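Local coordinates for protein EscN (Escherichia coli O127:H6, PDB 2OBL) that is a type III secretion system protein of the ATP synthase alpha/beta family, with a P-loop nucleotide-binding domain, at residues A[320-323]-A[324-328]. The protein carries 1 engineered substitution. Numbering follows the deposited sequence.
Sequences LIQN and FIQQS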
ATOM      1  N   LEU A 320      -2.233  24.804  -9.383  1.00 30.14           N
ATOM      2  CA  LEU A 320      -3.142  24.352  -8.336  1.00 29.07           C
ATOM      3  C   LEU A 320      -3.137  22.831  -8.261  1.00 28.13           C
ATOM      4  O   LEU A 320      -2.967  22.246  -7.189  1.00 27.55           O
ATOM      5  CB  LEU A 320      -4.560  24.850  -8.603  1.00 28.70           C
ATOM      6  CG  LEU A 320      -4.809  26.319  -8.268  1.00 28.47           C
ATOM      7  CD1 LEU A 320      -6.258  26.662  -8.535  1.00 28.55           C
ATOM      8  CD2 LEU A 320      -4.433  26.598  -6.821  1.00 28.35           C
ATOM      9  N   ILE A 321      -3.321  22.205  -9.417  1.00 27.59           N
ATOM     10  CA  ILE A 321      -3.364  20.749  -9.522  1.00 27.99           C
ATOM     11  C   ILE A 321      -2.055  20.109  -9.046  1.00 27.23           C
ATOM     12  O   ILE A 321      -2.069  19.154  -8.273  1.00 26.05           O
ATOM     13  CB  ILE A 321      -3.698  20.305 -10.965  1.00 28.56           C
ATOM     14  CG1 ILE A 321      -5.142  20.694 -11.313  1.00 29.30           C
ATOM     15  CG2 ILE A 321      -3.496  18.805 -11.126  1.00 29.34           C
ATOM     16  CD1 ILE A 321      -5.468  20.604 -12.789  1.00 29.90           C
ATOM     17  N   GLN A 322      -0.928  20.653  -9.495  1.00 26.79           N
ATOM     18  CA  GLN A 322       0.370  20.110  -9.115  1.00 26.76           C
ATOM     19  C   GLN A 322       0.667  20.280  -7.621  1.00 26.63           C
ATOM     20  O   GLN A 322       1.178  19.362  -6.987  1.00 25.70           O
ATOM     21  CB  GLN A 322       1.492  20.704  -9.982  1.00 27.50           C
ATOM     22  CG  GLN A 322       1.402  20.308 -11.450  1.00 28.28           C
ATOM     23  CD  GLN A 322       1.447  18.801 -11.651  1.00 29.40           C
ATOM     24  OE1 GLN A 322       0.596  18.219 -12.328  1.00 30.13           O
ATOM     25  NE2 GLN A 322       2.435  18.163 -11.050  1.00 29.33           N
ATOM     26  N   ASN A 323       0.335  21.441  -7.059  1.00 26.00           N
ATOM     27  CA  ASN A 323       0.482  21.655  -5.614  1.00 26.21           C
ATOM     28  C   ASN A 323      -0.410  20.737  -4.784  1.00 25.11           C
ATOM     29  O   ASN A 323      -0.120  20.452  -3.613  1.00 24.23           O
ATOM     30  CB  ASN A 323       0.172  23.106  -5.239  1.00 27.50           C
ATOM     31  CG  ASN A 323       1.274  24.059  -5.627  1.00 28.43           C
ATOM     32  OD1 ASN A 323       2.338  23.649  -6.094  1.00 29.50           O
ATOM     33  ND2 ASN A 323       1.028  25.347  -5.432  1.00 29.07           N
ATOM     34  N   PHE A 324      -1.506  20.296  -5.395  1.00 24.08           N
ATOM     35  CA  PHE A 324      -2.443  19.392  -4.742  1.00 23.49           C
ATOM     36  C   PHE A 324      -1.887  17.957  -4.712  1.00 23.11           C
ATOM     37  O   PHE A 324      -1.817  17.322  -3.651  1.00 21.85           O
ATOM     38  CB  PHE A 324      -3.799  19.432  -5.459  1.00 24.26           C
ATOM     39  CG  PHE A 324      -4.816  18.453  -4.911  1.00 24.78           C
ATOM     40  CD1 PHE A 324      -5.504  18.727  -3.737  1.00 25.24           C
ATOM     41  CD2 PHE A 324      -5.086  17.266  -5.577  1.00 24.99           C
ATOM     42  CE1 PHE A 324      -6.440  17.836  -3.234  1.00 24.75           C
ATOM     43  CE2 PHE A 324      -6.020  16.357  -5.067  1.00 25.54           C
ATOM     44  CZ  PHE A 324      -6.697  16.651  -3.901  1.00 24.82           C
ATOM     45  N   ILE A 325      -1.481  17.454  -5.873  1.00 22.15           N
ATOM     46  CA  ILE A 325      -1.052  16.050  -5.948  1.00 21.98           C
ATOM     47  C   ILE A 325       0.384  15.842  -5.492  1.00 22.06           C
ATOM     48  O   ILE A 325       0.719  14.784  -4.958  1.00 21.33           O
ATOM     49  CB  ILE A 325      -1.270  15.423  -7.347  1.00 21.86           C
ATOM     50  CG1 ILE A 325      -0.513  16.201  -8.425  1.00 22.56           C
ATOM     51  CG2 ILE A 325      -2.767  15.334  -7.655  1.00 22.65           C
ATOM     52  CD1 ILE A 325      -0.640  15.612  -9.834  1.00 21.91           C
ATOM     53  N   GLN A 326       1.238  16.835  -5.714  1.00 22.14           N
ATOM     54  CA  GLN A 326       2.564  16.779  -5.132  1.00 22.59           C
ATOM     55  C   GLN A 326       2.417  17.177  -3.673  1.00 23.06           C
ATOM     56  O   GLN A 326       1.640  18.088  -3.334  1.00 23.10           O
ATOM     57  CB  GLN A 326       3.560  17.681  -5.882  1.00 23.31           C
ATOM     58  CG  GLN A 326       3.851  17.212  -7.298  1.00 23.34           C
ATOM     59  CD  GLN A 326       4.773  18.153  -8.051  1.00 24.11           C
ATOM     60  OE1 GLN A 326       4.468  18.585  -9.166  1.00 24.95           O
ATOM     61  NE2 GLN A 326       5.902  18.492  -7.436  1.00 24.47           N
ATOM     62  N   GLN A 327       3.142  16.485  -2.806  1.00 22.62           N
ATOM     63  CA  GLN A 327       2.971  16.654  -1.374  1.00 23.01           C
ATOM     64  C   GLN A 327       4.224  16.207  -0.643  1.00 23.63           C
ATOM     65  O   GLN A 327       4.660  15.064  -0.781  1.00 23.27           O
ATOM     66  CB  GLN A 327       1.795  15.807  -0.913  1.00 23.21           C
ATOM     67  CG  GLN A 327       1.373  16.025   0.523  1.00 23.47           C
ATOM     68  CD  GLN A 327       0.178  15.168   0.863  1.00 23.48           C
ATOM     69  OE1 GLN A 327      -0.344  14.468   0.005  1.00 22.46           O
ATOM     70  NE2 GLN A 327      -0.264  15.217   2.107  1.00 23.72           N
ATOM     71  N   SER A 328       4.809  17.116   0.130  1.00 23.40           N
ATOM     72  CA  SER A 328       5.982  16.776   0.927  1.00 24.22           C
ATOM     73  C   SER A 328       5.569  15.995   2.169  1.00 24.79           C
ATOM     74  O   SER A 328       4.399  15.973   2.549  1.00 24.92           O
ATOM     75  CB  SER A 328       6.719  18.044   1.358  1.00 23.99           C
ATOM     76  OG  SER A 328       5.907  18.780   2.250  1.00 24.51           O
TER
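The carbonyl oxygen of I321 receives two backbone N-H groups. I325 N makes the sound helical bond, at 3.0 Å from I321 O and nearly in line with the C=O, while F324 N sends it a weak one; F324 N also bonds weakly to L320 O at 3.0 Å, so its hydrogen is shared between two successive carbonyls. Carbon also lies against the same oxygen: F324 CB and I325 CG1 each lie 3.3 Å from I321 O. In I325 the first torsion (59°) sets CG1 between the backbone N and the carbonyl carbon, which brings that branch over the preceding turn. From there I325 CD1 reaches the amide of Q322, 3.8 Å from OE1, and more loosely I321 CG2.

This is the last turn of helix 318-325, in the helical C-terminal region of the chain. Q326 N still closes a turn on Q322 O (2.8 Å), but Q326 then leaves helical geometry. The side chains of the same two glutamines bond in the opposite sense: Q322 NE2 donates to Q326 OE1 at 2.8 Å, on a lone pair in the carbonyl plane and almost within Q322's own amide plane. A bend at chi2 (-59°) folds Q322 round to present its NH2, whereas Q326 runs extended beyond CG; the amides stay twisted 59° apart. As the chain turns off, Q326 O lies 3.0 Å from N323 O, acceptor against acceptor. R60 binds F324 O through NE and Q326 O through NH2, and its charge probably eases the crowding of carbonyls at this helix end. On the buried flanks, I321 packs on helix 275-290 and the F324 side chain on S341, L342 and V345 of helix 335-345.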